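Local coordinates for alpha-1,2-mannosidase (Bacteroides thetaiotaomicron, PDB 2WW2), which hydrolyses alpha-mannosidic linkages as a calcium-dependent, inverting glycoside hydrolase of family 92, at residues N362-M367 with P373-C378; I380-V385 with I409-A414; A414-A417 with S421-R424. All blocks are in the same frame, centred on the assembly; numbering follows the deposited sequence.

In the fold
The three contacts form one patch of the catalytic domain, with centres about 12 Å (contacts 1 and 2), 10 Å (contacts 1 and 3) and 8 Å (contacts 2 and 3) apart. Contact 1 closes the turn after helix 347-364, contact 2 brings together the ends of two later helices, and contact 3, starting at A414 where contact 2 stops, folds the following loop back on itself. M367 O and Q411 NE2 link the first two at 2.9 Å, probably by a hydrogen bond. F366 CB rests 3.3 Å from V422 CG1, packing contact 1 against contact 3. A glycerol, probably from the crystallisation liquor though possibly marking a pocket, lies about 6 Å from the H375 side chain.

Contact 1: N362-M367 with P373-C378; sequences NESGFM and PGHRGC
H375 and S364 make the one hydrogen bond of this contact, in which the imidazole gives its NE2 hydrogen to the serine OG at 2.9 Å. The acceptor lies only 13° out of the ring plane, so the serine is met by the edge of the imidazole. On H375 the CG stands anti to the carbonyl carbon (chi1 -70°), which extends the ring from the loop towards the end of helix 347-364. The serine oxygen is bonded three times: besides the imidazole it accepts the backbone N-H of F366, at 3.2 Å and a nearly straight 166°, and it is also bonded to A360 O, one turn back in the helix. This set of bonds should fix the rotation of the hydroxyl and, through it, the position of the H375 ring.

The bond from F366 N makes an ST turn, just where the chain leaves the helix. G365, the first residue beyond it, has a positive phi, at which a CB would jam against the carbonyl oxygen before it; the exit therefore depends on glycine.

Looser contacts complete the fit. F366 O sits at the ring edge, 3.6 Å from H375 CE1, whereas M367 O approaches the same CE1 obliquely at 3.7 Å. F366 adds its CB, 4.1 Å from H375 NE2, while its ring turns away to meet H410. Y316 packs edge-to-face against the imidazole. On the loop side, H375 O makes a weak hydrogen bond to the bound glycerol and R376 NE a further hydrogen bond to it.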
ATOM      1  N   ASN A 362      32.611 -11.980  34.429  1.00 10.21           N
ATOM      2  CA  ASN A 362      33.481 -11.869  35.601  1.00 10.78           C
ATOM      3  C   ASN A 362      33.980 -10.430  35.767  1.00 10.80           C
ATOM      4  O   ASN A 362      34.081  -9.920  36.878  1.00 10.88           O
ATOM      5  CB  ASN A 362      34.672 -12.840  35.512  1.00 10.83           C
ATOM      6  CG  ASN A 362      34.260 -14.287  35.716  1.00 11.47           C
ATOM      7  OD1 ASN A 362      33.260 -14.565  36.370  1.00 12.64           O
ATOM      8  ND2 ASN A 362      35.033 -15.212  35.166  1.00 11.63           N
ATOM      9  N   GLU A 363      34.279  -9.781  34.646  1.00 10.29           N
ATOM     10  CA  GLU A 363      34.843  -8.437  34.663  1.00 10.51           C
ATOM     11  C   GLU A 363      33.819  -7.313  34.877  1.00 10.57           C
ATOM     12  O   GLU A 363      34.199  -6.207  35.263  1.00 11.54           O
ATOM     13  CB  GLU A 363      35.651  -8.202  33.374  1.00  9.90           C
ATOM     14  CG  GLU A 363      36.944  -8.979  33.372  1.00 10.75           C
ATOM     15  CD  GLU A 363      37.404  -9.405  31.988  1.00 10.96           C
ATOM     16  OE1 GLU A 363      37.116  -8.703  30.994  1.00 11.10           O
ATOM     17  OE2 GLU A 363      38.072 -10.447  31.894  1.00 12.62           O
ATOM     18  N   SER A 364      32.537  -7.576  34.636  1.00  9.57           N
ATOM     19  CA  SER A 364      31.531  -6.504  34.683  1.00  9.72           C
ATOM     20  C   SER A 364      30.286  -6.798  35.517  1.00  9.54           C
ATOM     21  O   SER A 364      29.519  -5.889  35.829  1.00  9.27           O
ATOM     22  CB  SER A 364      31.068  -6.147  33.263  1.00  9.70           C
ATOM     23  OG  SER A 364      30.174  -7.129  32.782  1.00 10.12           O
ATOM     24  N   GLY A 365      30.046  -8.063  35.834  1.00  9.61           N
ATOM     25  CA  GLY A 365      28.823  -8.426  36.569  1.00  9.09           C
ATOM     26  C   GLY A 365      27.682  -8.905  35.680  1.00  9.20           C
ATOM     27  O   GLY A 365      26.726  -9.526  36.171  1.00  9.02           O
ATOM     28  N   PHE A 366      27.774  -8.627  34.375  1.00  8.48           N
ATOM     29  CA  PHE A 366      26.745  -9.065  33.436  1.00  7.85           C
ATOM     30  C   PHE A 366      27.378  -9.668  32.190  1.00  8.17           C
ATOM     31  O   PHE A 366      28.447  -9.236  31.757  1.00  7.71           O
ATOM     32  CB  PHE A 366      25.856  -7.884  32.999  1.00  7.34           C
ATOM     33  CG  PHE A 366      24.889  -7.398  34.067  1.00  8.94           C
ATOM     34  CD1 PHE A 366      23.626  -7.962  34.184  1.00  8.38           C
ATOM     35  CD2 PHE A 366      25.230  -6.346  34.907  1.00  9.03           C
ATOM     36  CE1 PHE A 366      22.716  -7.513  35.136  1.00 10.37           C
ATOM     37  CE2 PHE A 366      24.332  -5.887  35.867  1.00 10.51           C
ATOM     38  CZ  PHE A 366      23.069  -6.480  35.988  1.00  9.90           C
ATOM     39  N   MET A 367      26.697 -10.624  31.574  1.00  8.09           N
ATOM     40  CA  MET A 367      27.092 -11.048  30.240  1.00  8.25           C
ATOM     41  C   MET A 367      26.710  -9.963  29.241  1.00  8.04           C
ATOM     42  O   MET A 367      25.714  -9.256  29.425  1.00  8.63           O
ATOM     43  CB  MET A 367      26.412 -12.361  29.849  1.00  7.99           C
ATOM     44  CG  MET A 367      26.773 -13.527  30.760  1.00  8.98           C
ATOM     45  SD  MET A 367      26.113 -15.089  30.132  1.00 11.18           S
ATOM     46  CE  MET A 367      24.387 -14.935  30.602  1.00  8.49           C
ATOM     47  N   PRO A 373      33.198  -1.526  22.489  1.00  8.40           N
ATOM     48  CA  PRO A 373      33.773  -2.848  22.722  1.00  8.07           C
ATOM     49  C   PRO A 373      33.270  -3.432  24.039  1.00  8.04           C
ATOM     50  O   PRO A 373      33.295  -4.643  24.226  1.00  7.88           O
ATOM     51  CB  PRO A 373      35.273  -2.556  22.817  1.00  8.07           C
ATOM     52  CG  PRO A 373      35.365  -1.151  23.357  1.00  7.60           C
ATOM     53  CD  PRO A 373      34.117  -0.433  22.885  1.00  8.47           C
ATOM     54  N   GLY A 374      32.821  -2.565  24.933  1.00  7.23           N
ATOM     55  CA  GLY A 374      32.193  -2.988  26.168  1.00  7.72           C
ATOM     56  C   GLY A 374      30.687  -2.864  26.040  1.00  7.94           C
ATOM     57  O   GLY A 374      30.164  -2.722  24.932  1.00  7.89           O
ATOM     58  N   HIS A 375      29.987  -2.886  27.172  1.00  7.97           N
ATOM     59  CA  HIS A 375      28.533  -2.859  27.162  1.00  7.61           C
ATOM     60  C   HIS A 375      27.989  -1.599  26.491  1.00  8.10           C
ATOM     61  O   HIS A 375      28.379  -0.475  26.845  1.00  7.96           O
ATOM     62  CB  HIS A 375      27.994  -2.904  28.594  1.00  7.66           C
ATOM     63  CG  HIS A 375      28.195  -4.211  29.301  1.00  8.04           C
ATOM     64  ND1 HIS A 375      27.721  -5.412  28.809  1.00  7.95           N
ATOM     65  CD2 HIS A 375      28.748  -4.489  30.507  1.00  7.98           C
ATOM     66  CE1 HIS A 375      28.003  -6.377  29.671  1.00  9.79           C
ATOM     67  NE2 HIS A 375      28.626  -5.843  30.710  1.00  8.17           N
ATOM     68  N   ARG A 376      27.089  -1.798  25.527  1.00  7.63           N
ATOM     69  CA  ARG A 376      26.405  -0.707  24.831  1.00  8.06           C
ATOM     70  C   ARG A 376      24.893  -0.933  24.883  1.00  8.33           C
ATOM     71  O   ARG A 376      24.411  -2.074  24.742  1.00  8.99           O
ATOM     72  CB  ARG A 376      26.874  -0.651  23.372  1.00  7.65           C
ATOM     73  CG  ARG A 376      28.371  -0.291  23.200  1.00  8.84           C
ATOM     74  CD  ARG A 376      28.624   1.189  23.512  1.00  6.79           C
ATOM     75  NE  ARG A 376      27.893   2.018  22.555  1.00  7.22           N
ATOM     76  CZ  ARG A 376      28.320   2.301  21.328  1.00  7.57           C
ATOM     77  NH1 ARG A 376      29.490   1.821  20.879  1.00  7.56           N
ATOM     78  NH2 ARG A 376      27.563   3.049  20.534  1.00  8.06           N
ATOM     79  N   GLY A 377      24.139   0.139  25.064  1.00  8.26           N
ATOM     80  CA  GLY A 377      22.682   0.038  25.189  1.00  8.88           C
ATOM     81  C   GLY A 377      22.039  -0.079  23.809  1.00  8.83           C
ATOM     82  O   GLY A 377      21.961   0.897  23.090  1.00  8.13           O
ATOM     83  N   CYS A 378      21.577  -1.272  23.441  1.00  8.74           N
ATOM     84  CA  CYS A 378      21.035  -1.463  22.086  1.00 10.05           C
ATOM     85  C   CYS A 378      20.279  -2.787  22.022  1.00  9.61           C
ATOM     86  O   CYS A 378      20.764  -3.796  22.534  1.00  9.81           O
ATOM     87  CB  CYS A 378      22.193  -1.487  21.083  1.00  9.30           C
ATOM     88  SG  CYS A 378      21.704  -1.540  19.351  1.00 12.66           S
TER

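Contact 2: I380-V385 with I409-A414; sequences IGNNSV and IHQTQA
At the meeting of two helix ends, the start of 383-393 and the last part of 401-413, N382 and S384 pack against Q411 and T412 in a buried junction. The side chains of N382 and Q411 lie alongside each other, pointing opposite ways, with their amide planes 66° apart, so the two groups are not stacked. N382 CG lies 4.1 Å from Q411 CG, and it stands equally far from Q411 O. Beside it T412 runs across the asparagine, presenting its methyl CG2 to the amide.

Between S384 and Q411 the link is indirect. S384 OG and Q411 NE2, 3.9 Å apart, do not bond each other; each is instead hydrogen-bonded to E369 OE2, so a single carboxylate oxygen ties the two helices together. Q411 starts with CG anti to the backbone N (chi1 -163°) and then bends at chi2, a shape that carries its amide round towards that acid.

Bonds between residues three apart occur at both helix ends. At the start of helix 383-393, V385 N bonds N382 O at 3.1 Å. Towards the end of helix 401-413, T412 N reaches I409 O at 3.0 Å, and T412 OG1 donates to the same oxygen at 2.7 Å. The two donors arrive from one face of the carbonyl plane, the hydroxyl tilted 23° from it. T412 OG1 is also bonded to Y474 OH, and its two bonds probably fix the rotation that turns the methyl to N382. I458 of helix 444-465 touches both V385 and T412, adding a third helix to the packing.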
ATOM      1  N   ILE A 380      17.458  -5.885  22.498  1.00  7.25           N
ATOM      2  CA  ILE A 380      16.756  -6.514  23.614  1.00  7.64           C
ATOM      3  C   ILE A 380      17.170  -7.976  23.768  1.00  7.71           C
ATOM      4  O   ILE A 380      17.924  -8.518  22.946  1.00  7.89           O
ATOM      5  CB  ILE A 380      15.215  -6.485  23.388  1.00  8.04           C
ATOM      6  CG1 ILE A 380      14.850  -7.356  22.174  1.00  8.05           C
ATOM      7  CG2 ILE A 380      14.684  -5.029  23.239  1.00  6.94           C
ATOM      8  CD1 ILE A 380      13.345  -7.413  21.910  1.00  9.97           C
ATOM      9  N   GLY A 381      16.662  -8.616  24.818  1.00  8.22           N
ATOM     10  CA  GLY A 381      16.783 -10.070  24.949  1.00  8.90           C
ATOM     11  C   GLY A 381      17.923 -10.526  25.846  1.00  9.05           C
ATOM     12  O   GLY A 381      18.711  -9.704  26.336  1.00  8.99           O
ATOM     13  N   ASN A 382      18.011 -11.843  26.049  1.00  8.68           N
ATOM     14  CA  ASN A 382      19.090 -12.448  26.819  1.00  8.95           C
ATOM     15  C   ASN A 382      19.741 -13.513  25.943  1.00  9.01           C
ATOM     16  O   ASN A 382      19.950 -14.659  26.355  1.00  8.03           O
ATOM     17  CB  ASN A 382      18.532 -13.102  28.102  1.00  9.19           C
ATOM     18  CG  ASN A 382      18.039 -12.076  29.120  1.00 10.59           C
ATOM     19  OD1 ASN A 382      18.488 -10.908  29.157  1.00 15.16           O
ATOM     20  ND2 ASN A 382      17.118 -12.496  29.944  1.00  8.07           N
ATOM     21  N   ASN A 383      20.056 -13.144  24.707  1.00  9.17           N
ATOM     22  CA  ASN A 383      20.560 -14.137  23.788  1.00  9.12           C
ATOM     23  C   ASN A 383      22.023 -14.536  23.998  1.00  9.22           C
ATOM     24  O   ASN A 383      22.506 -15.498  23.385  1.00  9.48           O
ATOM     25  CB  ASN A 383      20.240 -13.730  22.351  1.00  9.56           C
ATOM     26  CG  ASN A 383      18.745 -13.598  22.133  1.00  9.49           C
ATOM     27  OD1 ASN A 383      18.231 -12.508  21.814  1.00 12.37           O
ATOM     28  ND2 ASN A 383      18.030 -14.689  22.359  1.00  5.15           N
ATOM     29  N   SER A 384      22.715 -13.827  24.885  1.00  8.50           N
ATOM     30  CA  SER A 384      23.980 -14.325  25.402  1.00  8.46           C
ATOM     31  C   SER A 384      23.804 -15.795  25.846  1.00  8.27           C
ATOM     32  O   SER A 384      24.692 -16.645  25.662  1.00  7.39           O
ATOM     33  CB  SER A 384      24.424 -13.493  26.605  1.00  7.79           C
ATOM     34  OG  SER A 384      23.385 -13.432  27.585  1.00 10.14           O
ATOM     35  N   VAL A 385      22.665 -16.070  26.471  1.00  8.08           N
ATOM     36  CA  VAL A 385      22.380 -17.412  26.969  1.00  8.18           C
ATOM     37  C   VAL A 385      22.330 -18.416  25.819  1.00  8.52           C
ATOM     38  O   VAL A 385      22.839 -19.542  25.906  1.00  9.21           O
ATOM     39  CB  VAL A 385      21.042 -17.406  27.731  1.00  8.23           C
ATOM     40  CG1 VAL A 385      20.640 -18.811  28.100  1.00  9.45           C
ATOM     41  CG2 VAL A 385      21.176 -16.494  28.988  1.00  7.97           C
ATOM     42  N   ILE A 409      21.429 -17.300  35.101  1.00  6.25           N
ATOM     43  CA  ILE A 409      20.373 -16.960  36.026  1.00  6.39           C
ATOM     44  C   ILE A 409      20.437 -15.475  36.405  1.00  7.19           C
ATOM     45  O   ILE A 409      19.396 -14.803  36.485  1.00  8.08           O
ATOM     46  CB  ILE A 409      20.432 -17.839  37.309  1.00  6.60           C
ATOM     47  CG1 ILE A 409      20.099 -19.292  36.958  1.00  7.13           C
ATOM     48  CG2 ILE A 409      19.451 -17.320  38.354  1.00  6.01           C
ATOM     49  CD1 ILE A 409      20.340 -20.260  38.092  1.00  7.72           C
ATOM     50  N   HIS A 410      21.642 -14.963  36.661  1.00  7.03           N
ATOM     51  CA  HIS A 410      21.790 -13.556  37.056  1.00  7.27           C
ATOM     52  C   HIS A 410      21.315 -12.619  35.941  1.00  7.78           C
ATOM     53  O   HIS A 410      20.679 -11.591  36.183  1.00  8.05           O
ATOM     54  CB  HIS A 410      23.239 -13.243  37.447  1.00  7.45           C
ATOM     55  CG  HIS A 410      23.508 -11.787  37.654  1.00  7.15           C
ATOM     56  ND1 HIS A 410      23.187 -11.120  38.820  1.00 11.19           N
ATOM     57  CD2 HIS A 410      24.068 -10.866  36.837  1.00  7.50           C
ATOM     58  CE1 HIS A 410      23.535  -9.850  38.707  1.00  7.53           C
ATOM     59  NE2 HIS A 410      24.071  -9.673  37.510  1.00 10.28           N
ATOM     60  N   GLN A 411      21.607 -13.001  34.706  1.00  7.56           N
ATOM     61  CA  GLN A 411      21.195 -12.220  33.547  1.00  8.10           C
ATOM     62  C   GLN A 411      19.660 -12.068  33.494  1.00  8.48           C
ATOM     63  O   GLN A 411      19.141 -11.097  32.937  1.00  8.78           O
ATOM     64  CB  GLN A 411      21.724 -12.884  32.264  1.00  7.57           C
ATOM     65  CG  GLN A 411      21.714 -11.986  31.019  1.00  8.94           C
ATOM     66  CD  GLN A 411      22.871 -11.000  30.994  1.00 10.62           C
ATOM     67  OE1 GLN A 411      23.621 -10.870  31.970  1.00 11.25           O
ATOM     68  NE2 GLN A 411      23.035 -10.309  29.863  1.00  8.53           N
ATOM     69  N   THR A 412      18.937 -13.015  34.080  1.00  8.19           N
ATOM     70  CA  THR A 412      17.479 -12.978  34.048  1.00  8.38           C
ATOM     71  C   THR A 412      16.896 -12.424  35.345  1.00  9.08           C
ATOM     72  O   THR A 412      15.689 -12.228  35.438  1.00  9.92           O
ATOM     73  CB  THR A 412      16.882 -14.389  33.876  1.00  8.51           C
ATOM     74  OG1 THR A 412      17.089 -15.136  35.088  1.00  8.82           O
ATOM     75  CG2 THR A 412      17.526 -15.128  32.701  1.00  7.54           C
ATOM     76  N   GLN A 413      17.740 -12.201  36.350  1.00  9.29           N
ATOM     77  CA  GLN A 413      17.255 -11.803  37.674  1.00 10.04           C
ATOM     78  C   GLN A 413      17.835 -10.471  38.132  1.00 10.27           C
ATOM     79  O   GLN A 413      17.758 -10.117  39.318  1.00  9.45           O
ATOM     80  CB  GLN A 413      17.587 -12.884  38.699  1.00 10.46           C
ATOM     81  CG  GLN A 413      16.870 -14.192  38.410  1.00 13.08           C
ATOM     82  CD  GLN A 413      15.370 -14.092  38.630  1.00 17.22           C
ATOM     83  OE1 GLN A 413      14.570 -14.253  37.701  1.00 19.72           O
ATOM     84  NE2 GLN A 413      14.984 -13.813  39.853  1.00 15.82           N
ATOM     85  N   ALA A 414      18.417  -9.740  37.185  1.00  9.87           N
ATOM     86  CA  ALA A 414      18.972  -8.421  37.451  1.00 10.13           C
ATOM     87  C   ALA A 414      19.050  -7.638  36.143  1.00  9.79           C
ATOM     88  O   ALA A 414      18.935  -8.201  35.061  1.00  9.55           O
ATOM     89  CB  ALA A 414      20.364  -8.532  38.065  1.00 10.04           C
TER

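Contact 3: A414-A417 with S421-R424; sequences ARHA and SVGR
R415 and G423 face each other as a non-hydrogen-bonded antiparallel pair, a single beta bridge with CA atoms 4.2 Å apart. H416 N gives V422 O a nearly straight bond (2.8 Å, 177°), and R424 N reaches A414 O at 2.9 Å, so one bond flanks the pair on each side. A CB on G423 would strike A414 O and R415 CA, so the backbones can come this close only with glycine there. H416 CB lies against V422 CB at 3.6 Å, and R415 CG rests 3.4 Å from V422 O.

Beyond this shell, bends at chi2 and chi3 curl the R415 chain back along its own segment. There NE (2.8 Å) and NH2 (3.0 Å) both grip H416 O side-on, in the guanidinium plane, while NH1 forms a salt bridge with D425. A methionine here would probably leave H416 O without these two donors and D425 without its positive mate, setting the turn freer to move. H416 ND1 is bonded by the backbone N of both E418 and I419, tying the imidazole to the start of the connection between the two segments. One cation thus probably stiffens a short irregular loop, its charge likely offset by D425.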
ATOM      1  N   ALA A 414      18.417  -9.740  37.185  1.00  9.87           N
ATOM      2  CA  ALA A 414      18.972  -8.421  37.451  1.00 10.13           C
ATOM      3  C   ALA A 414      19.050  -7.638  36.143  1.00  9.79           C
ATOM      4  O   ALA A 414      18.935  -8.201  35.061  1.00  9.55           O
ATOM      5  CB  ALA A 414      20.364  -8.532  38.065  1.00 10.04           C
ATOM      6  N   ARG A 415      19.261  -6.332  36.261  1.00  9.65           N
ATOM      7  CA  ARG A 415      19.443  -5.473  35.108  1.00  9.45           C
ATOM      8  C   ARG A 415      20.445  -4.396  35.469  1.00  9.59           C
ATOM      9  O   ARG A 415      20.482  -3.918  36.610  1.00  9.66           O
ATOM     10  CB  ARG A 415      18.118  -4.818  34.703  1.00  9.61           C
ATOM     11  CG  ARG A 415      18.087  -4.378  33.242  1.00  9.62           C
ATOM     12  CD  ARG A 415      17.210  -3.147  33.048  1.00 10.11           C
ATOM     13  NE  ARG A 415      17.880  -1.925  33.488  1.00 10.47           N
ATOM     14  CZ  ARG A 415      17.367  -0.704  33.352  1.00 13.42           C
ATOM     15  NH1 ARG A 415      16.171  -0.538  32.785  1.00 12.44           N
ATOM     16  NH2 ARG A 415      18.054   0.354  33.777  1.00 12.54           N
ATOM     17  N   HIS A 416      21.261  -4.007  34.503  1.00  9.74           N
ATOM     18  CA  HIS A 416      22.205  -2.918  34.707  1.00 10.51           C
ATOM     19  C   HIS A 416      21.449  -1.657  35.137  1.00 11.14           C
ATOM     20  O   HIS A 416      20.332  -1.386  34.653  1.00 11.17           O
ATOM     21  CB  HIS A 416      22.969  -2.673  33.400  1.00 10.24           C
ATOM     22  CG  HIS A 416      24.158  -1.780  33.544  1.00 10.60           C
ATOM     23  ND1 HIS A 416      24.049  -0.409  33.642  1.00 11.35           N
ATOM     24  CD2 HIS A 416      25.487  -2.057  33.547  1.00 12.53           C
ATOM     25  CE1 HIS A 416      25.260   0.118  33.731  1.00 14.74           C
ATOM     26  NE2 HIS A 416      26.152  -0.862  33.666  1.00 14.29           N
ATOM     27  N   ALA A 417      22.050  -0.894  36.044  1.00 11.62           N
ATOM     28  CA  ALA A 417      21.411   0.306  36.575  1.00 12.53           C
ATOM     29  C   ALA A 417      21.118   1.355  35.505  1.00 12.71           C
ATOM     30  O   ALA A 417      20.117   2.061  35.597  1.00 12.39           O
ATOM     31  CB  ALA A 417      22.259   0.919  37.719  1.00 12.88           C
ATOM     32  N   SER A 421      19.490  -2.811  28.081  1.00  9.13           N
ATOM     33  CA  SER A 421      19.731  -4.046  27.357  1.00  8.69           C
ATOM     34  C   SER A 421      20.707  -5.003  28.065  1.00  8.54           C
ATOM     35  O   SER A 421      20.990  -6.093  27.546  1.00  8.38           O
ATOM     36  CB  SER A 421      20.264  -3.746  25.945  1.00  8.54           C
ATOM     37  OG  SER A 421      21.489  -3.020  25.994  1.00  8.90           O
ATOM     38  N   VAL A 422      21.249  -4.590  29.212  1.00  8.13           N
ATOM     39  CA  VAL A 422      22.227  -5.420  29.931  1.00  8.06           C
ATOM     40  C   VAL A 422      21.546  -6.067  31.133  1.00  8.19           C
ATOM     41  O   VAL A 422      21.145  -5.380  32.079  1.00  8.23           O
ATOM     42  CB  VAL A 422      23.476  -4.621  30.408  1.00  7.48           C
ATOM     43  CG1 VAL A 422      24.450  -5.532  31.158  1.00  7.12           C
ATOM     44  CG2 VAL A 422      24.179  -3.931  29.215  1.00  7.00           C
ATOM     45  N   GLY A 423      21.445  -7.393  31.113  1.00  8.27           N
ATOM     46  CA  GLY A 423      20.578  -8.092  32.058  1.00  7.91           C
ATOM     47  C   GLY A 423      19.171  -8.152  31.463  1.00  8.14           C
ATOM     48  O   GLY A 423      19.017  -8.199  30.244  1.00  8.74           O
ATOM     49  N   ARG A 424      18.145  -8.116  32.315  1.00  8.82           N
ATOM     50  CA  ARG A 424      16.779  -8.327  31.857  1.00  8.91           C
ATOM     51  C   ARG A 424      15.848  -7.176  32.233  1.00  9.44           C
ATOM     52  O   ARG A 424      15.322  -7.116  33.343  1.00  9.90           O
ATOM     53  CB  ARG A 424      16.214  -9.645  32.414  1.00  8.55           C
ATOM     54  CG  ARG A 424      14.783  -9.954  31.929  1.00  8.44           C
ATOM     55  CD  ARG A 424      14.339 -11.373  32.344  1.00  7.60           C
ATOM     56  NE  ARG A 424      14.912 -12.376  31.448  1.00  6.97           N
ATOM     57  CZ  ARG A 424      14.417 -13.605  31.269  1.00  8.15           C
ATOM     58  NH1 ARG A 424      13.342 -14.014  31.949  1.00  8.21           N
ATOM     59  NH2 ARG A 424      15.003 -14.428  30.412  1.00  7.47           N
TER